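PDB 5WZJ: pumilio homolog 23 from Arabidopsis thaliana, which binds RNA sequence-specifically through an arc of pumilio repeats, recognising an 18S rRNA sequence, and probably regulates translation and stability of target mRNAs. Local coordinates for residues Asn46-Thr51 with Gln69-Gly74; Tyr56-Ala59 with Ile63-His66; Asp78-Phe83 with Leu108-Thr113; Leu155-Lys160 with Leu237-Lys242. All blocks are in the same frame, centred on the assembly; numbering follows the deposited sequence. Where two conformers were deposited one is given.

Interaction 1: Asn46-Thr51 with Gln69-Gly74. With nucleotides of chain B.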
loop_
_atom_site.group_PDB
_atom_site.type_symbol
_atom_site.label_atom_id
_atom_site.label_comp_id
_atom_site.label_asym_id
_atom_site.label_seq_id
_atom_site.Cartn_x
_atom_site.Cartn_y
_atom_site.Cartn_z
ATOM N N ASN A 46 2.856 26.468 30.452
ATOM C CA ASN A 46 3.009 26.536 31.904
ATOM C C ASN A 46 2.838 25.163 32.539
ATOM O O ASN A 46 3.580 24.794 33.459
ATOM C CB ASN A 46 2.000 27.515 32.500
ATOM C CG ASN A 46 2.248 28.944 32.063
ATOM O OD1 ASN A 46 3.321 29.273 31.551
ATOM N ND2 ASN A 46 1.257 29.806 32.274
ATOM N N ALA A 47 1.857 24.391 32.066
ATOM C CA ALA A 47 1.611 23.093 32.675
ATOM C C ALA A 47 2.770 22.138 32.427
ATOM O O ALA A 47 3.105 21.336 33.304
ATOM C CB ALA A 47 0.290 22.516 32.163
ATOM N N LEU A 48 3.409 22.223 31.256
ATOM C CA LEU A 48 4.578 21.388 31.006
ATOM C C LEU A 48 5.665 21.629 32.048
ATOM O O LEU A 48 6.362 20.686 32.449
ATOM C CB LEU A 48 5.113 21.634 29.595
ATOM C CG LEU A 48 4.270 21.043 28.464
ATOM C CD1 LEU A 48 4.855 21.402 27.097
ATOM C CD2 LEU A 48 4.155 19.528 28.618
ATOM N N GLU A 49 5.803 22.868 32.525
ATOM C CA GLU A 49 6.800 23.146 33.554
ATOM C C GLU A 49 6.546 22.329 34.811
ATOM O O GLU A 49 7.493 21.961 35.511
ATOM C CB GLU A 49 6.825 24.638 33.889
ATOM C CG GLU A 49 7.490 25.499 32.825
ATOM C CD GLU A 49 7.483 26.982 33.172
ATOM O OE1 GLU A 49 7.438 27.323 34.376
ATOM O OE2 GLU A 49 7.517 27.807 32.233
ATOM N N GLU A 50 5.285 22.013 35.100
ATOM C CA GLU A 50 4.977 21.217 36.280
ATOM C C GLU A 50 5.387 19.757 36.138
ATOM O O GLU A 50 5.246 19.002 37.105
ATOM C CB GLU A 50 3.483 21.314 36.600
ATOM C CG GLU A 50 3.054 22.718 36.942
ATOM C CD GLU A 50 3.855 23.294 38.102
ATOM O OE1 GLU A 50 4.029 22.576 39.119
ATOM O OE2 GLU A 50 4.318 24.454 37.988
ATOM N N THR A 51 5.876 19.331 34.974
ATOM C CA THR A 51 6.400 17.980 34.844
ATOM C C THR A 51 7.896 17.889 35.119
ATOM O O THR A 51 8.436 16.779 35.124
ATOM C CB THR A 51 6.119 17.416 33.439
ATOM O OG1 THR A 51 6.876 18.144 32.463
ATOM C CG2 THR A 51 4.635 17.508 33.100
ATOM N N GLN A 69 -0.358 14.432 26.692
ATOM C CA GLN A 69 -0.479 14.462 25.234
ATOM C C GLN A 69 -1.134 15.753 24.766
ATOM O O GLN A 69 -0.679 16.384 23.801
ATOM C CB GLN A 69 -1.302 13.278 24.730
ATOM C CG GLN A 69 -0.603 11.937 24.777
ATOM C CD GLN A 69 -1.442 10.864 24.133
ATOM O OE1 GLN A 69 -2.170 10.143 24.814
ATOM N NE2 GLN A 69 -1.353 10.752 22.810
ATOM N N THR A 70 -2.237 16.131 25.414
ATOM C CA THR A 70 -2.924 17.369 25.078
ATOM C C THR A 70 -2.002 18.568 25.248
ATOM O O THR A 70 -1.950 19.442 24.378
ATOM C CB THR A 70 -4.172 17.523 25.957
ATOM O OG1 THR A 70 -5.016 16.377 25.782
ATOM C CG2 THR A 70 -4.945 18.791 25.581
ATOM N N LEU A 71 -1.250 18.616 26.355
ATOM C CA LEU A 71 -0.330 19.733 26.580
ATOM C C LEU A 71 0.747 19.808 25.494
ATOM O O LEU A 71 1.087 20.895 25.009
ATOM C CB LEU A 71 0.317 19.597 27.954
ATOM C CG LEU A 71 -0.668 19.511 29.127
ATOM C CD1 LEU A 71 0.092 19.353 30.413
ATOM C CD2 LEU A 71 -1.553 20.752 29.174
ATOM N N LEU A 72 1.303 18.663 25.105
ATOM C CA LEU A 72 2.404 18.682 24.146
ATOM C C LEU A 72 1.933 19.107 22.764
ATOM O O LEU A 72 2.671 19.787 22.043
ATOM C CB LEU A 72 3.069 17.304 24.085
ATOM C CG LEU A 72 3.884 16.939 25.326
ATOM C CD1 LEU A 72 4.260 15.460 25.329
ATOM C CD2 LEU A 72 5.135 17.799 25.394
ATOM N N GLU A 73 0.713 18.733 22.382
ATOM C CA GLU A 73 0.186 19.123 21.082
ATOM C C GLU A 73 -0.422 20.521 21.088
ATOM O O GLU A 73 -0.731 21.049 20.015
ATOM C CB GLU A 73 -0.845 18.087 20.599
ATOM C CG GLU A 73 -0.229 16.695 20.196
ATOM C CD GLU A 73 -1.242 15.523 20.237
ATOM O OE1 GLU A 73 -0.845 14.352 19.974
ATOM O OE2 GLU A 73 -2.438 15.769 20.549
ATOM N N GLY A 74 -0.584 21.146 22.254
ATOM C CA GLY A 74 -1.187 22.465 22.317
ATOM C C GLY A 74 -0.197 23.577 22.607
ATOM O O GLY A 74 -0.528 24.760 22.479
ATOM P P G B 11 -1.929 -2.384 24.946
ATOM O OP1 G B 11 -0.769 -3.266 25.227
ATOM O OP2 G B 11 -3.277 -2.962 24.739
ATOM O "O5'" G B 11 -1.946 -1.360 26.151
ATOM C "C5'" G B 11 -3.089 -0.579 26.473
ATOM C "C4'" G B 11 -2.677 0.566 27.367
ATOM O "O4'" G B 11 -2.236 1.667 26.525
ATOM C "C3'" G B 11 -3.765 1.134 28.278
ATOM O "O3'" G B 11 -3.162 1.645 29.475
ATOM C "C2'" G B 11 -4.282 2.305 27.467
ATOM O "O2'" G B 11 -4.925 3.297 28.239
ATOM C "C1'" G B 11 -2.983 2.821 26.835
ATOM N N9 G B 11 -3.215 3.605 25.619
ATOM C C8 G B 11 -3.777 3.170 24.431
ATOM N N7 G B 11 -3.920 4.137 23.552
ATOM C C5 G B 11 -3.435 5.272 24.199
ATOM C C6 G B 11 -3.334 6.615 23.758
ATOM O O6 G B 11 -3.668 7.083 22.666
ATOM N N1 G B 11 -2.798 7.449 24.745
ATOM C C2 G B 11 -2.390 7.034 25.997
ATOM N N2 G B 11 -1.882 7.977 26.815
ATOM N N3 G B 11 -2.473 5.782 26.420
ATOM C C4 G B 11 -3.006 4.963 25.483
#
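Ala47 and Leu71 meet methyl against methyl: Ala47 CB stands 3.6 Å from Leu71 CD1, and Leu71 CD2 is little farther, which puts the small residue against the fork of the larger one. Leu48 and Leu71 point past one another, with Leu48 CD2 coming within 3.9 Å of Leu71 CB. The same branch touches Leu72, Leu48 CD2 to Leu72 CD2 3.8 Å, where the two side chains are nearly perpendicular. All four residues are buried, and Leu71 goes on to touch Ile26 of helix 17-31.

Leu71 and Leu72 lie on the packed side of helix 64-74, a helix of the first pumilio repeat, whereas Gln69, two residues before Leu71, reaches the RNA, as the base-reading residues of pumilio repeats do.

The polar contacts lie away from this apolar patch. Gln69 OE1 takes two bonds from guanine G11 of chain B, from N1 at 2.8 Å (N-H...O angle 155°) and from N2 at 3.0 Å (141°). A chain extended beyond CG (chi2 -174°) carries the amide to the base, and Gln69 NE2 is hydrogen-bonded to Ser106 OG, consistent with the oxygen being the end turned to the guanine. Within residues 46-51, Leu48 O accepts from both Thr51 N and Thr51 OG1, the hydroxyl lying 2.6 Å from Leu48 O in the carbonyl plane.

Interaction 2: Tyr56-Ala59 with Ile63-His66. With nucleotides of chain B.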
loop_
_atom_site.group_PDB
_atom_site.type_symbol
_atom_site.label_atom_id
_atom_site.label_comp_id
_atom_site.label_asym_id
_atom_site.label_seq_id
_atom_site.Cartn_x
_atom_site.Cartn_y
_atom_site.Cartn_z
ATOM N N TYR A 56 9.010 11.024 33.716
ATOM C CA TYR A 56 8.685 9.609 33.545
ATOM C C TYR A 56 7.402 9.253 34.283
ATOM O O TYR A 56 6.525 8.570 33.734
ATOM C CB TYR A 56 9.832 8.709 34.025
ATOM C CG TYR A 56 9.421 7.244 34.030
ATOM C CD1 TYR A 56 9.406 6.509 32.854
ATOM C CD2 TYR A 56 9.016 6.611 35.203
ATOM C CE1 TYR A 56 9.014 5.179 32.844
ATOM C CE2 TYR A 56 8.617 5.277 35.199
ATOM C CZ TYR A 56 8.620 4.573 34.014
ATOM O OH TYR A 56 8.226 3.260 33.981
ATOM N N GLU A 57 7.291 9.693 35.541
ATOM C CA GLU A 57 6.134 9.354 36.360
ATOM C C GLU A 57 4.859 9.910 35.751
ATOM O O GLU A 57 3.827 9.231 35.712
ATOM C CB GLU A 57 6.323 9.893 37.786
ATOM C CG GLU A 57 7.441 9.252 38.595
ATOM C CD GLU A 57 8.840 9.542 38.066
ATOM O OE1 GLU A 57 9.038 10.575 37.391
ATOM O OE2 GLU A 57 9.748 8.720 38.322
ATOM N N ILE A 58 4.908 11.141 35.251
ATOM C CA ILE A 58 3.685 11.727 34.716
ATOM C C ILE A 58 3.341 11.135 33.350
ATOM O O ILE A 58 2.172 10.823 33.072
ATOM C CB ILE A 58 3.816 13.259 34.672
ATOM C CG1 ILE A 58 3.857 13.786 36.112
ATOM C CG2 ILE A 58 2.637 13.870 33.884
ATOM C CD1 ILE A 58 4.449 15.146 36.256
ATOM N N ALA A 59 4.343 10.945 32.488
ATOM C CA ALA A 59 4.070 10.462 31.136
ATOM C C ALA A 59 3.604 9.013 31.124
ATOM O O ALA A 59 2.932 8.586 30.179
ATOM C CB ALA A 59 5.314 10.600 30.264
ATOM N N ILE A 63 -3.676 7.665 33.602
ATOM C CA ILE A 63 -4.649 8.730 33.384
ATOM C C ILE A 63 -3.973 10.011 32.903
ATOM O O ILE A 63 -4.349 10.577 31.877
ATOM C CB ILE A 63 -5.483 8.963 34.666
ATOM C CG1 ILE A 63 -6.502 7.818 34.800
ATOM C CG2 ILE A 63 -6.155 10.357 34.635
ATOM C CD1 ILE A 63 -7.284 7.805 36.070
ATOM N N ILE A 64 -2.935 10.463 33.605
ATOM C CA ILE A 64 -2.392 11.778 33.287
ATOM C C ILE A 64 -1.634 11.783 31.962
ATOM O O ILE A 64 -1.487 12.848 31.350
ATOM C CB ILE A 64 -1.512 12.268 34.447
ATOM C CG1 ILE A 64 -2.319 12.187 35.757
ATOM C CG2 ILE A 64 -1.049 13.715 34.203
ATOM C CD1 ILE A 64 -1.449 12.454 36.992
ATOM N N SER A 65 -1.166 10.618 31.494
ATOM C CA SER A 65 -0.481 10.554 30.199
ATOM C C SER A 65 -1.324 11.202 29.108
ATOM O O SER A 65 -0.803 11.915 28.242
ATOM C CB SER A 65 -0.169 9.102 29.833
ATOM O OG SER A 65 -1.359 8.309 29.780
ATOM N N HIS A 66 -2.641 11.010 29.175
ATOM C CA HIS A 66 -3.537 11.588 28.180
ATOM C C HIS A 66 -3.548 13.114 28.262
ATOM O O HIS A 66 -3.591 13.792 27.231
ATOM C CB HIS A 66 -4.948 11.015 28.365
ATOM C CG HIS A 66 -5.034 9.544 28.102
ATOM N ND1 HIS A 66 -5.391 9.024 26.873
ATOM C CD2 HIS A 66 -4.764 8.477 28.895
ATOM C CE1 HIS A 66 -5.363 7.706 26.928
ATOM N NE2 HIS A 66 -4.970 7.347 28.139
ATOM P P G B 11 -1.929 -2.384 24.946
ATOM O OP1 G B 11 -0.769 -3.266 25.227
ATOM O OP2 G B 11 -3.277 -2.962 24.739
ATOM O "O5'" G B 11 -1.946 -1.360 26.151
ATOM C "C5'" G B 11 -3.089 -0.579 26.473
ATOM C "C4'" G B 11 -2.677 0.566 27.367
ATOM O "O4'" G B 11 -2.236 1.667 26.525
ATOM C "C3'" G B 11 -3.765 1.134 28.278
ATOM O "O3'" G B 11 -3.162 1.645 29.475
ATOM C "C2'" G B 11 -4.282 2.305 27.467
ATOM O "O2'" G B 11 -4.925 3.297 28.239
ATOM C "C1'" G B 11 -2.983 2.821 26.835
ATOM N N9 G B 11 -3.215 3.605 25.619
ATOM C C8 G B 11 -3.777 3.170 24.431
ATOM N N7 G B 11 -3.920 4.137 23.552
ATOM C C5 G B 11 -3.435 5.272 24.199
ATOM C C6 G B 11 -3.334 6.615 23.758
ATOM O O6 G B 11 -3.668 7.083 22.666
ATOM N N1 G B 11 -2.798 7.449 24.745
ATOM C C2 G B 11 -2.390 7.034 25.997
ATOM N N2 G B 11 -1.882 7.977 26.815
ATOM N N3 G B 11 -2.473 5.782 26.420
ATOM C C4 G B 11 -3.006 4.963 25.483
#
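The His66 ring has guanine G11 of chain B over one face, with the exocyclic N2 3.4 Å above the ring plane near its centre; Ile63 O lies in plane at the ring's edge. The nearest pair is His66 CE1 and C2 of G11 of chain B, 3.2 Å apart. Ser65 meets the same amino group through a hydrogen bond, N2 of G11 of chain B to Ser65 OG 3.0 Å (N-H...O angle 147°). With chi1 at 58°, Ser65 OG sits between its backbone N and carbonyl carbon, where it also donates to Asp61 O, and this second bond fixes the hydroxyl as it accepts from the base. Ser65 and Gln69 bonding to the base and His66 lying over it follow the three-residue pattern by which pumilio repeats recognise RNA.

Across the contact, Ser65 CB presses on Ala59 O at 3.2 Å. Beside it the branch methyls Ile58 CG2 and Ile64 CG2 touch at 3.7 Å, the two isoleucines crossing obliquely. The contact closes the short connection between helix 55-59 and helix 64-74: Ile58 and Ile64 both lean on Phe23 of helix 17-31, Ile58 and Ala59 reach Leu68 of helix 64-74, and Ala59 touches Ile94 of helix 91-95.

Interaction 3: Asp78-Phe83 with Leu108-Thr113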
loop_
_atom_site.group_PDB
_atom_site.type_symbol
_atom_site.label_atom_id
_atom_site.label_comp_id
_atom_site.label_asym_id
_atom_site.label_seq_id
_atom_site.Cartn_x
_atom_site.Cartn_y
_atom_site.Cartn_z
ATOM N N ASP A 78 9.034 26.458 21.754
ATOM C CA ASP A 78 10.057 26.583 22.788
ATOM C C ASP A 78 9.756 25.684 23.979
ATOM O O ASP A 78 10.655 25.025 24.513
ATOM C CB ASP A 78 10.184 28.036 23.248
ATOM C CG ASP A 78 10.916 28.907 22.243
ATOM O OD1 ASP A 78 11.595 28.355 21.346
ATOM O OD2 ASP A 78 10.818 30.147 22.360
ATOM N N GLN A 79 8.494 25.655 24.416
ATOM C CA GLN A 79 8.134 24.858 25.583
ATOM C C GLN A 79 8.196 23.372 25.259
ATOM O O GLN A 79 8.600 22.562 26.102
ATOM C CB GLN A 79 6.740 25.254 26.086
ATOM C CG GLN A 79 6.669 26.641 26.748
ATOM C CD GLN A 79 7.118 27.780 25.821
ATOM O OE1 GLN A 79 6.649 27.908 24.687
ATOM N NE2 GLN A 79 8.053 28.592 26.300
ATOM N N LEU A 80 7.798 23.005 24.039
ATOM C CA LEU A 80 7.925 21.627 23.585
ATOM C C LEU A 80 9.378 21.168 23.629
ATOM O O LEU A 80 9.691 20.113 24.194
ATOM C CB LEU A 80 7.366 21.496 22.169
ATOM C CG LEU A 80 7.663 20.152 21.495
ATOM C CD1 LEU A 80 6.950 18.990 22.202
ATOM C CD2 LEU A 80 7.278 20.212 20.039
ATOM N N CYS A 81 10.286 21.963 23.045
ATOM C CA CYS A 81 11.698 21.590 23.027
ATOM C C CYS A 81 12.275 21.517 24.427
ATOM O O CYS A 81 13.122 20.659 24.712
ATOM C CB CYS A 81 12.489 22.578 22.165
ATOM S SG CYS A 81 12.028 22.452 20.437
ATOM N N SER A 82 11.833 22.402 25.319
ATOM C CA SER A 82 12.283 22.330 26.704
ATOM C C SER A 82 11.814 21.038 27.366
ATOM O O SER A 82 12.561 20.420 28.134
ATOM C CB SER A 82 11.783 23.552 27.477
ATOM O OG SER A 82 12.226 24.751 26.866
ATOM N N PHE A 83 10.582 20.608 27.076
ATOM C CA PHE A 83 10.104 19.345 27.630
ATOM C C PHE A 83 10.938 18.182 27.113
ATOM O O PHE A 83 11.344 17.302 27.877
ATOM C CB PHE A 83 8.632 19.108 27.294
ATOM C CG PHE A 83 8.169 17.732 27.675
ATOM C CD1 PHE A 83 7.749 17.473 28.968
ATOM C CD2 PHE A 83 8.223 16.680 26.764
ATOM C CE1 PHE A 83 7.358 16.207 29.339
ATOM C CE2 PHE A 83 7.832 15.410 27.135
ATOM C CZ PHE A 83 7.394 15.177 28.422
ATOM N N LEU A 108 6.600 14.037 19.241
ATOM C CA LEU A 108 7.101 14.002 17.871
ATOM C C LEU A 108 6.120 14.646 16.894
ATOM O O LEU A 108 6.526 15.422 16.022
ATOM C CB LEU A 108 7.402 12.554 17.465
ATOM C CG LEU A 108 8.492 11.878 18.314
ATOM C CD1 LEU A 108 8.708 10.406 17.893
ATOM C CD2 LEU A 108 9.791 12.656 18.197
ATOM N N LYS A 109 4.825 14.327 17.017
ATOM C CA LYS A 109 3.819 14.939 16.153
ATOM C C LYS A 109 3.821 16.448 16.301
ATOM O O LYS A 109 3.657 17.176 15.317
ATOM C CB LYS A 109 2.424 14.406 16.491
ATOM C CG LYS A 109 2.176 12.959 16.155
ATOM C CD LYS A 109 0.727 12.612 16.501
ATOM C CE LYS A 109 0.414 11.151 16.236
ATOM N NZ LYS A 109 -0.973 10.825 16.701
ATOM N N SER A 110 3.967 16.923 17.539
ATOM C CA SER A 110 3.999 18.353 17.817
ATOM C C SER A 110 5.224 19.021 17.190
ATOM O O SER A 110 5.116 20.111 16.619
ATOM C CB SER A 110 3.973 18.566 19.333
ATOM O OG SER A 110 3.849 19.936 19.693
ATOM N N LEU A 111 6.402 18.392 17.301
ATOM C CA LEU A 111 7.579 18.881 16.579
ATOM C C LEU A 111 7.316 18.946 15.086
ATOM O O LEU A 111 7.705 19.910 14.416
ATOM C CB LEU A 111 8.780 17.965 16.816
ATOM C CG LEU A 111 9.807 18.183 17.899
ATOM C CD1 LEU A 111 10.908 17.126 17.709
ATOM C CD2 LEU A 111 10.362 19.592 17.825
ATOM N N ALA A 112 6.688 17.900 14.547
ATOM C CA ALA A 112 6.425 17.825 13.119
ATOM C C ALA A 112 5.558 18.976 12.621
ATOM O O ALA A 112 5.631 19.322 11.437
ATOM C CB ALA A 112 5.757 16.494 12.785
ATOM N N THR A 113 4.715 19.571 13.485
ATOM C CA THR A 113 3.895 20.692 13.027
ATOM C C THR A 113 4.732 21.930 12.712
ATOM O O THR A 113 4.219 22.850 12.067
ATOM C CB THR A 113 2.804 21.079 14.059
ATOM O OG1 THR A 113 3.412 21.588 15.249
ATOM C CG2 THR A 113 1.897 19.884 14.437
#
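The helical segments 78-83 and 108-112 run roughly antiparallel, their axes at 143° and 10.5 Å apart at closest approach, and come nearest at Leu80 and Leu111, whose CA atoms are 7.5 Å apart. Leu80 carries the contact. Its CG lies opposite the backbone N (chi1 170°), which aims the forked end at the neighbouring helix. There Leu80 CD2 rests on the backbone, 3.4 Å from Leu111 N, and also meets Leu111 CD2 at 3.8 Å. On the other flank Leu80 CD2 comes within 3.5 Å of Ser110 OG, a hydroxyl taken by Leu72 O of helix 64-74. Cys81 adds a looser touch, its SG 4.2 Å from Leu111 CD2. No hydrogen bond links the two segments. Each instead folds a hydroxyl back onto its own helix: Ser82 OG and Ser82 N reach Asp78 O from opposite faces of the carbonyl plane, and Thr113 OG1 lies 2.6 Å from Ser110 O.

The contact joins the first pumilio repeat to the second in the stack of helices. Leu80 also touches Leu72 of helix 64-74, Cys81 and Leu111 both pack on helix 121-137, and Leu111 reaches Leu158 of helix 146-160.

Interaction 4: Leu155-Lys160 with Leu237-Lys242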
loop_
_atom_site.group_PDB
_atom_site.type_symbol
_atom_site.label_atom_id
_atom_site.label_comp_id
_atom_site.label_asym_id
_atom_site.label_seq_id
_atom_site.Cartn_x
_atom_site.Cartn_y
_atom_site.Cartn_z
ATOM N N LEU A 155 9.848 8.633 14.874
ATOM C CA LEU A 155 11.067 9.442 14.965
ATOM C C LEU A 155 11.889 9.380 13.681
ATOM O O LEU A 155 12.411 10.404 13.227
ATOM C CB LEU A 155 11.911 8.977 16.146
ATOM C CG LEU A 155 13.260 9.664 16.295
ATOM C CD1 LEU A 155 13.068 11.168 16.554
ATOM C CD2 LEU A 155 14.047 8.998 17.423
ATOM N N LEU A 156 12.057 8.179 13.110
ATOM C CA LEU A 156 12.729 8.051 11.822
ATOM C C LEU A 156 12.036 8.902 10.765
ATOM O O LEU A 156 12.693 9.614 10.001
ATOM C CB LEU A 156 12.761 6.580 11.383
ATOM C CG LEU A 156 13.712 5.656 12.158
ATOM C CD1 LEU A 156 13.277 4.199 12.004
ATOM C CD2 LEU A 156 15.147 5.835 11.680
ATOM N N CYS A 157 10.699 8.828 10.700
ATOM C CA CYS A 157 9.954 9.614 9.717
ATOM C C CYS A 157 10.191 11.106 9.915
ATOM O O CYS A 157 10.396 11.845 8.945
ATOM C CB CYS A 157 8.454 9.299 9.801
ATOM S SG CYS A 157 7.971 7.691 9.137
ATOM N N LEU A 158 10.173 11.563 11.166
ATOM C CA LEU A 158 10.412 12.975 11.442
ATOM C C LEU A 158 11.808 13.407 10.988
ATOM O O LEU A 158 11.972 14.496 10.425
ATOM C CB LEU A 158 10.221 13.247 12.933
ATOM C CG LEU A 158 10.372 14.697 13.386
ATOM C CD1 LEU A 158 9.519 15.592 12.516
ATOM C CD2 LEU A 158 9.989 14.847 14.862
ATOM N N CYS A 159 12.831 12.575 11.236
ATOM C CA CYS A 159 14.186 12.917 10.799
ATOM C C CYS A 159 14.280 13.016 9.280
ATOM O O CYS A 159 15.080 13.797 8.753
ATOM C CB CYS A 159 15.199 11.886 11.313
ATOM S SG CYS A 159 15.468 11.897 13.107
ATOM N N LYS A 160 13.501 12.210 8.565
ATOM C CA LYS A 160 13.432 12.321 7.116
ATOM C C LYS A 160 12.694 13.586 6.706
ATOM O O LYS A 160 12.837 14.041 5.569
ATOM C CB LYS A 160 12.744 11.075 6.553
ATOM C CG LYS A 160 12.528 11.037 5.043
ATOM C CD LYS A 160 13.835 11.081 4.266
ATOM C CE LYS A 160 13.560 10.929 2.761
ATOM N NZ LYS A 160 14.826 10.807 1.986
ATOM N N LEU A 237 14.288 1.630 5.862
ATOM C CA LEU A 237 14.668 1.384 4.474
ATOM C C LEU A 237 13.786 2.179 3.511
ATOM O O LEU A 237 14.285 2.753 2.534
ATOM C CB LEU A 237 14.597 -0.108 4.162
ATOM C CG LEU A 237 15.681 -0.988 4.782
ATOM C CD1 LEU A 237 15.237 -2.450 4.771
ATOM C CD2 LEU A 237 16.999 -0.830 4.019
ATOM N N ARG A 238 12.475 2.231 3.778
ATOM C CA ARG A 238 11.569 3.013 2.934
ATOM C C ARG A 238 11.964 4.481 2.900
ATOM O O ARG A 238 11.891 5.125 1.846
ATOM C CB ARG A 238 10.124 2.884 3.425
ATOM C CG ARG A 238 9.495 1.517 3.214
ATOM C CD ARG A 238 8.017 1.533 3.576
ATOM N NE ARG A 238 7.615 0.360 4.353
ATOM C CZ ARG A 238 7.080 -0.742 3.832
ATOM N NH1 ARG A 238 6.882 -0.834 2.511
ATOM N NH2 ARG A 238 6.751 -1.756 4.637
ATOM N N LEU A 239 12.381 5.031 4.046
ATOM C CA LEU A 239 12.809 6.426 4.090
ATOM C C LEU A 239 14.093 6.661 3.289
ATOM O O LEU A 239 14.377 7.801 2.917
ATOM C CB LEU A 239 13.009 6.863 5.550
ATOM C CG LEU A 239 11.745 6.814 6.433
ATOM C CD1 LEU A 239 12.086 7.021 7.901
ATOM C CD2 LEU A 239 10.713 7.845 5.992
ATOM N N MET A 240 14.877 5.616 3.022
ATOM C CA MET A 240 16.141 5.741 2.305
ATOM C C MET A 240 16.005 5.450 0.815
ATOM O O MET A 240 17.027 5.312 0.125
ATOM C CB MET A 240 17.189 4.811 2.927
ATOM C CG MET A 240 17.688 5.267 4.294
ATOM S SD MET A 240 18.628 6.813 4.164
ATOM C CE MET A 240 19.172 7.027 5.876
ATOM N N LEU A 241 14.774 5.330 0.314
ATOM C CA LEU A 241 14.540 5.093 -1.104
ATOM C C LEU A 241 15.349 6.083 -1.946
ATOM O O LEU A 241 15.399 7.279 -1.644
ATOM C CB LEU A 241 13.036 5.215 -1.400
ATOM C CG LEU A 241 12.553 5.005 -2.844
ATOM C CD1 LEU A 241 12.581 3.546 -3.237
ATOM C CD2 LEU A 241 11.159 5.573 -3.055
ATOM N N LYS A 242 16.037 5.563 -2.964
ATOM C CA LYS A 242 16.869 6.319 -3.903
ATOM C C LYS A 242 18.127 6.930 -3.277
ATOM O O LYS A 242 18.876 7.618 -3.987
ATOM C CB LYS A 242 16.078 7.433 -4.609
ATOM C CG LYS A 242 14.951 6.923 -5.503
ATOM C CD LYS A 242 14.060 8.079 -5.942
ATOM C CE LYS A 242 12.926 7.608 -6.829
ATOM N NZ LYS A 242 13.440 7.062 -8.116
HETATM O O HOH W 1 14.202 8.776 -0.011
#
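Leu156 receives Leu239 on its backbone as much as on its side chain: Leu239 CD1 sits 3.4 Å from Leu156 O and 3.6 Å from Leu156 CB. Beyond CB, Leu156 goes on to touch Leu205 and Leu208 of helix 202-213. At Cys157 the same methyl lies over the start of the residue, Leu239 CD1 being 3.6 Å from Cys157 N. The sulfur is met by the other branch, Cys157 SG to Leu239 CD2 4.2 Å. The fork of Leu239 is therefore divided, one methyl on the peptide between Leu156 and Cys157 and the other turned to side chains.

This is a junction between the third and fourth pumilio repeats, joining the C-terminal parts of helix 146-160 and helix 227-239 within the right-handed superhelix. Leu239, buried, lies near the C-terminal end of helix 227-239, and the loop follows.

One turn beyond Leu156, Lys160 and Leu239 lie alongside, pointing opposite ways, with Lys160 CG 3.8 Å from Leu239 CD2. The lysine chain leaves extended at chi1 (178°) and bends at chi2 (62°), laying the aliphatic part along the leucine and bringing the ammonium group to the loop. Lys160 NZ makes a weak hydrogen bond to Leu239 O at 3.2 Å. It also donates to a water, Lys160 NZ to water O 2.9 Å, and that water in turn donates to Leu241 O.

In the fold
Interactions 1 and 2 share helix 64-74, and their centres lie 11 Å apart; Thr51 CA of the first touches Ile58 CD1 of the second at 3.7 Å. Both involve the helix whose Ser65, His66 and Gln69 all contact G11 of chain B. Interaction 3, centred 10 Å from interaction 1, is tied to it by a probable hydrogen bond, Leu72 O to Ser110 OG 2.6 Å, and by Leu72 packing on Phe83. Interaction 4, centred 19 Å from interaction 3, touches it where Leu155 N of the former meets Leu108 CD1 of the latter at 3.7 Å. The nearest atom of interaction 4 is about 5 Å from the RNA, against about 8 Å for interaction 3.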